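Long-range contacts in beta-gamma-crystallin (Geodia cydonium, PDB 4IAU), which is of unknown function but binds calcium and belongs to the beta/gamma-crystallins, the family of the vertebrate eye-lens proteins: residues M38-Q43 against S55-L60; T23-D28 against T72-R77. All blocks are in the same frame, centred on the assembly; numbering follows the deposited sequence.

Contact 1. Residues M38-Q43 against S55-L60; sequences MWIFYQ and SLWIKL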
# COMPACT_ATOMS: atom_id res chain seq x y z
N MSE A 38 -1.55 8.78 3.79
CA MSE A 38 -2.16 8.12 2.66
C MSE A 38 -2.64 6.75 3.15
O MSE A 38 -1.90 6.07 3.86
CB MSE A 38 -1.17 7.93 1.52
CG MSE A 38 -0.73 9.21 0.89
SE MSE A 38 0.41 8.85 -0.66
CE MSE A 38 0.02 6.98 -0.82
N TRP A 39 -3.85 6.36 2.77
CA TRP A 39 -4.43 5.15 3.25
C TRP A 39 -4.97 4.30 2.10
O TRP A 39 -5.42 4.82 1.10
CB TRP A 39 -5.58 5.43 4.24
CG TRP A 39 -5.13 6.03 5.53
CD1 TRP A 39 -4.66 7.30 5.73
CD2 TRP A 39 -5.08 5.39 6.79
NE1 TRP A 39 -4.34 7.49 7.06
CE2 TRP A 39 -4.60 6.33 7.73
CE3 TRP A 39 -5.45 4.10 7.25
CZ2 TRP A 39 -4.44 6.01 9.10
CZ3 TRP A 39 -5.29 3.78 8.60
CH2 TRP A 39 -4.79 4.74 9.50
N ILE A 40 -4.99 2.99 2.31
CA ILE A 40 -5.57 2.07 1.35
C ILE A 40 -6.64 1.29 2.08
O ILE A 40 -6.45 0.82 3.21
CB ILE A 40 -4.54 1.10 0.71
CG1 ILE A 40 -3.27 1.82 0.32
CG2 ILE A 40 -5.18 0.39 -0.49
CD1 ILE A 40 -2.14 0.99 -0.15
N PHE A 41 -7.79 1.16 1.43
CA PHE A 41 -8.98 0.48 1.91
C PHE A 41 -9.26 -0.73 1.04
O PHE A 41 -9.08 -0.65 -0.19
CB PHE A 41 -10.20 1.41 1.95
CG PHE A 41 -9.91 2.67 2.76
CD1 PHE A 41 -9.23 3.72 2.14
CD2 PHE A 41 -10.28 2.75 4.10
CE1 PHE A 41 -8.89 4.81 2.93
CE2 PHE A 41 -9.90 3.83 4.87
CZ PHE A 41 -9.19 4.84 4.26
N TYR A 42 -9.73 -1.83 1.66
CA TYR A 42 -9.88 -3.08 0.97
C TYR A 42 -11.24 -3.69 1.28
O TYR A 42 -11.72 -3.63 2.41
CB TYR A 42 -8.80 -4.07 1.41
CG TYR A 42 -7.39 -3.55 1.25
CD1 TYR A 42 -6.80 -2.79 2.24
CD2 TYR A 42 -6.64 -3.81 0.11
CE1 TYR A 42 -5.53 -2.28 2.10
CE2 TYR A 42 -5.34 -3.35 -0.04
CZ TYR A 42 -4.77 -2.59 0.98
OH TYR A 42 -3.49 -2.12 0.92
N GLN A 43 -11.80 -4.37 0.27
CA GLN A 43 -13.10 -5.01 0.42
C GLN A 43 -13.07 -6.22 1.33
O GLN A 43 -14.09 -6.55 1.97
CB GLN A 43 -13.59 -5.38 -1.00
CG GLN A 43 -14.94 -6.03 -1.02
CD GLN A 43 -15.44 -6.20 -2.42
OE1 GLN A 43 -14.65 -6.47 -3.36
NE2 GLN A 43 -16.73 -6.06 -2.60
N SER A 55 -9.96 -8.23 -5.28
CA SER A 55 -11.18 -7.61 -4.79
C SER A 55 -11.03 -6.08 -4.89
O SER A 55 -10.01 -5.54 -5.31
CB SER A 55 -11.52 -8.09 -3.39
OG SER A 55 -11.84 -9.45 -3.40
N LEU A 56 -12.10 -5.38 -4.47
CA LEU A 56 -12.09 -3.94 -4.60
C LEU A 56 -11.14 -3.31 -3.58
O LEU A 56 -10.92 -3.83 -2.48
CB LEU A 56 -13.50 -3.36 -4.42
CG LEU A 56 -14.58 -3.88 -5.38
CD1 LEU A 56 -15.92 -3.34 -4.99
CD2 LEU A 56 -14.23 -3.58 -6.84
N TRP A 57 -10.58 -2.19 -3.97
CA TRP A 57 -9.63 -1.43 -3.19
C TRP A 57 -9.68 0.01 -3.60
O TRP A 57 -10.05 0.33 -4.74
CB TRP A 57 -8.20 -2.03 -3.40
CG TRP A 57 -7.76 -1.84 -4.82
CD1 TRP A 57 -8.12 -2.63 -5.89
CD2 TRP A 57 -6.98 -0.76 -5.34
NE1 TRP A 57 -7.59 -2.10 -7.04
CE2 TRP A 57 -6.89 -0.97 -6.75
CE3 TRP A 57 -6.35 0.35 -4.80
CZ2 TRP A 57 -6.19 -0.09 -7.56
CZ3 TRP A 57 -5.65 1.23 -5.61
CH2 TRP A 57 -5.58 0.98 -6.98
N ILE A 58 -9.22 0.90 -2.71
CA ILE A 58 -9.08 2.30 -3.07
C ILE A 58 -7.97 2.91 -2.23
O ILE A 58 -7.90 2.65 -1.03
CB ILE A 58 -10.40 3.08 -2.96
CG1 ILE A 58 -10.23 4.51 -3.48
CG2 ILE A 58 -10.96 3.06 -1.54
CD1 ILE A 58 -11.54 5.21 -3.71
N LYS A 59 -7.12 3.72 -2.85
CA LYS A 59 -6.10 4.48 -2.19
C LYS A 59 -6.57 5.93 -2.08
O LYS A 59 -6.96 6.51 -3.09
CB LYS A 59 -4.76 4.39 -2.96
CG LYS A 59 -3.64 5.18 -2.31
CD LYS A 59 -2.25 5.17 -2.91
CE LYS A 59 -2.03 6.28 -3.90
NZ LYS A 59 -2.24 7.67 -3.46
N LEU A 60 -6.52 6.50 -0.89
CA LEU A 60 -6.96 7.83 -0.64
C LEU A 60 -5.89 8.68 0.04
O LEU A 60 -5.20 8.28 0.95
CB LEU A 60 -8.24 7.83 0.25
CG LEU A 60 -9.45 7.16 -0.40
CD1 LEU A 60 -10.59 7.08 0.61
CD2 LEU A 60 -9.88 7.94 -1.64
O HOH W 1 -14.47 -9.65 -2.93
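Gln43 and Leu56 exchange two hydrogen bonds where strand 38-42 ends and strand 57-61 begins. The backbone N of Gln43 reaches Leu56 O at 2.9 Å, and its side chain returns the bond, OE1 accepting from Leu56 N at 3.0 Å in a nearly straight N-H...O line (169°). The first torsion of Gln43 (chi1 -179°) turns CG away from the backbone N, and the chain, extended beyond, carries the amide out to Leu56, whose CG packs against OE1. Shortening this side chain to an alanine would remove OE1 and is likely to leave Leu56 N without its acceptor, so that residues 55 and 56 could move away from the strand end. A water bound to Ser55 OG adds a weak bond to the same OE1.

From here the strands pair antiparallel, Phe41 with Ile58 and Trp39 with Leu60 as hydrogen-bonded pairs, joined by four backbone bonds. Strand 38-42 lies between strands 57-61 and 75-78 in a sheet of the Greek key crystallin domain. On the face bearing Trp39, Phe41, Ile58 and Leu60, the side chains of Phe41, in one of its two conformers, and Leu60 cross at about a right angle, Phe41 CE1 lying 3.7 Å from Leu60 CD1, while Phe41 CB meets Ile58 CG2 at 3.9 Å. Val32 of strand 31-36 packs on both Phe41 and Leu60. On the other face, Tyr42 CD2 lies 4.2 Å from Trp57 CB; Tyr42 OH is held by Phe94 O and Arg77 NE, and the Trp57 ring meets Phe94 edge-to-face.

Contact 2. Residues T23-D28 against T72-R77; sequences TNITTD and TPRSFR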
# COMPACT_ATOMS: atom_id res chain seq x y z
N THR A 23 -6.48 -4.82 10.27
CA THR A 23 -6.60 -6.01 9.48
C THR A 23 -8.01 -6.53 9.40
O THR A 23 -8.36 -7.29 8.48
CB THR A 23 -5.73 -7.18 10.10
OG1 THR A 23 -6.11 -7.29 11.51
CG2 THR A 23 -4.28 -6.87 10.09
N ASN A 24 -8.82 -6.19 10.40
CA ASN A 24 -10.25 -6.52 10.47
C ASN A 24 -10.92 -5.29 11.08
O ASN A 24 -10.27 -4.52 11.79
CB ASN A 24 -10.53 -7.72 11.34
CG ASN A 24 -9.89 -8.98 10.94
OD1 ASN A 24 -10.36 -9.69 10.03
ND2 ASN A 24 -8.81 -9.30 11.63
N ILE A 25 -12.21 -5.14 10.82
CA ILE A 25 -12.96 -4.02 11.40
C ILE A 25 -14.37 -4.54 11.59
O ILE A 25 -15.00 -5.00 10.64
CB ILE A 25 -12.80 -2.74 10.53
CG1 ILE A 25 -13.50 -1.58 11.21
CG2 ILE A 25 -13.25 -2.89 9.12
CD1 ILE A 25 -12.81 -1.13 12.46
N THR A 26 -14.92 -4.45 12.79
CA THR A 26 -16.29 -4.97 13.02
C THR A 26 -17.35 -4.03 12.47
O THR A 26 -18.34 -4.43 11.85
CB THR A 26 -16.51 -5.29 14.50
OG1 THR A 26 -15.70 -6.41 14.85
CG2 THR A 26 -17.95 -5.72 14.70
N THR A 27 -17.13 -2.74 12.63
CA THR A 27 -18.04 -1.71 12.22
C THR A 27 -18.04 -1.57 10.71
O THR A 27 -16.98 -1.64 10.09
CB THR A 27 -17.64 -0.37 12.84
OG1 THR A 27 -17.81 -0.43 14.27
CG2 THR A 27 -18.55 0.78 12.39
N ASP A 28 -19.21 -1.36 10.12
CA ASP A 28 -19.36 -1.05 8.71
C ASP A 28 -19.31 0.46 8.53
O ASP A 28 -20.19 1.19 9.02
CB ASP A 28 -20.66 -1.57 8.16
CG ASP A 28 -20.77 -3.07 8.04
OD1 ASP A 28 -19.77 -3.77 8.16
OD2 ASP A 28 -21.89 -3.54 7.79
N THR A 72 -17.92 -1.10 1.45
CA THR A 72 -17.72 -1.17 2.89
C THR A 72 -16.36 -1.81 3.17
O THR A 72 -16.15 -2.95 2.78
CB THR A 72 -18.79 -2.07 3.52
OG1 THR A 72 -20.06 -1.54 3.14
CG2 THR A 72 -18.67 -2.08 5.04
N PRO A 73 -15.42 -1.10 3.79
CA PRO A 73 -14.11 -1.72 4.00
C PRO A 73 -14.18 -2.87 5.00
O PRO A 73 -14.88 -2.79 6.01
CB PRO A 73 -13.25 -0.60 4.49
CG PRO A 73 -13.98 0.67 4.33
CD PRO A 73 -15.45 0.30 4.19
N ARG A 74 -13.37 -3.89 4.77
CA ARG A 74 -13.11 -4.93 5.77
C ARG A 74 -11.69 -4.87 6.29
O ARG A 74 -11.38 -5.60 7.25
CB ARG A 74 -13.48 -6.32 5.24
CG ARG A 74 -14.98 -6.56 5.10
CD ARG A 74 -15.62 -7.06 6.38
NE ARG A 74 -15.77 -6.09 7.43
CZ ARG A 74 -16.82 -5.30 7.58
NH1 ARG A 74 -17.77 -5.25 6.70
NH2 ARG A 74 -16.90 -4.51 8.66
N SER A 75 -10.83 -4.03 5.75
CA SER A 75 -9.52 -3.77 6.28
C SER A 75 -9.01 -2.49 5.64
O SER A 75 -9.49 -2.07 4.59
CB SER A 75 -8.53 -4.93 6.06
OG SER A 75 -8.35 -5.23 4.70
N PHE A 76 -8.01 -1.86 6.28
CA PHE A 76 -7.44 -0.63 5.74
C PHE A 76 -6.16 -0.36 6.49
O PHE A 76 -5.96 -0.80 7.63
CB PHE A 76 -8.43 0.54 5.82
CG PHE A 76 -9.01 0.83 7.19
CD1 PHE A 76 -10.16 0.18 7.60
CD2 PHE A 76 -8.44 1.75 8.05
CE1 PHE A 76 -10.71 0.47 8.85
CE2 PHE A 76 -8.99 2.01 9.27
CZ PHE A 76 -10.13 1.37 9.69
N ARG A 77 -5.25 0.40 5.84
CA ARG A 77 -3.95 0.64 6.46
C ARG A 77 -3.30 1.87 5.87
O ARG A 77 -3.54 2.21 4.70
CB ARG A 77 -3.01 -0.59 6.31
CG ARG A 77 -2.81 -1.00 4.84
CD ARG A 77 -1.87 -2.20 4.78
NE ARG A 77 -1.89 -2.79 3.45
CZ ARG A 77 -1.33 -3.97 3.16
NH1 ARG A 77 -0.64 -4.63 4.10
NH2 ARG A 77 -1.43 -4.49 1.96
O HOH W 2 -13.26 -6.85 8.76
O HOH W 3 -16.07 -0.81 7.58
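Arg74 reaches across to the 23-28 loop and engages it directly through NH1 and NH2, and through a water at NE. NH2 donates to Ile25 O at 2.8 Å, an almost straight bond (163°) lying close to the guanidinium plane, although it approaches tilted from the plane of the carbonyl. NH1 and NH2 together grip one carboxylate oxygen, Asp28 OD1, NH1 at 2.9 Å and NH2 at 3.0 Å, in an end-on salt bridge; OD1 is met nearly along its C-O axis by NH2 and from above the carboxylate plane by NH1. NE gives its hydrogen to the water, which also accepts from Ile25 N and donates to Arg74 O at 2.7 Å. Bends at chi2 (-87°) and chi3 (73°) turn the arginine chain back, so that the guanidinium presents its edge to the loop although CB points away from it.

Arg74 and Ser75 both face Tyr42, forming a classic beta bulge at the start of strand 75-78 of the crystallin Greek key domain, and the loop that joins strands 15-18 and 31-36 lies against this irregular strand. A second water links the two backbones, donating to Thr27 O and to Pro73 O, each at 2.8 Å. Asn24 CA makes a CA-H...O contact with Arg74 O, the same carbonyl that takes the first water. Ser75 OG turns instead to Gln44 O and Tyr47 N.

The Ile25 side chain fills in beside these bonds, CG2 3.5 Å from Pro73 O, while CB and CG1 make an apolar contact with Phe76 CE1, each at 4.2 Å. The Phe76 ring meets Phe18 edge-to-face.

In the fold
Contacts 1 and 2 share one antiparallel sheet, and their centres lie 10 Å apart. Strands 38-42 and 75-78 are neighbours in it, and the loop 23-28 of contact 2 packs on the chain entering 75-78. Probable backbone hydrogen bonds join the two contacts directly, Tyr42 O to Arg74 N and Ile40 N to Arg77 O, both at 2.9 Å. Along the chain, both segments of contact 1 fall between those of contact 2. Neither contact builds the calcium site: the side chain of Tyr42 stands about 13 Å from the ion and about 10 Å from that of Lys90, while contact 2 lies away from it.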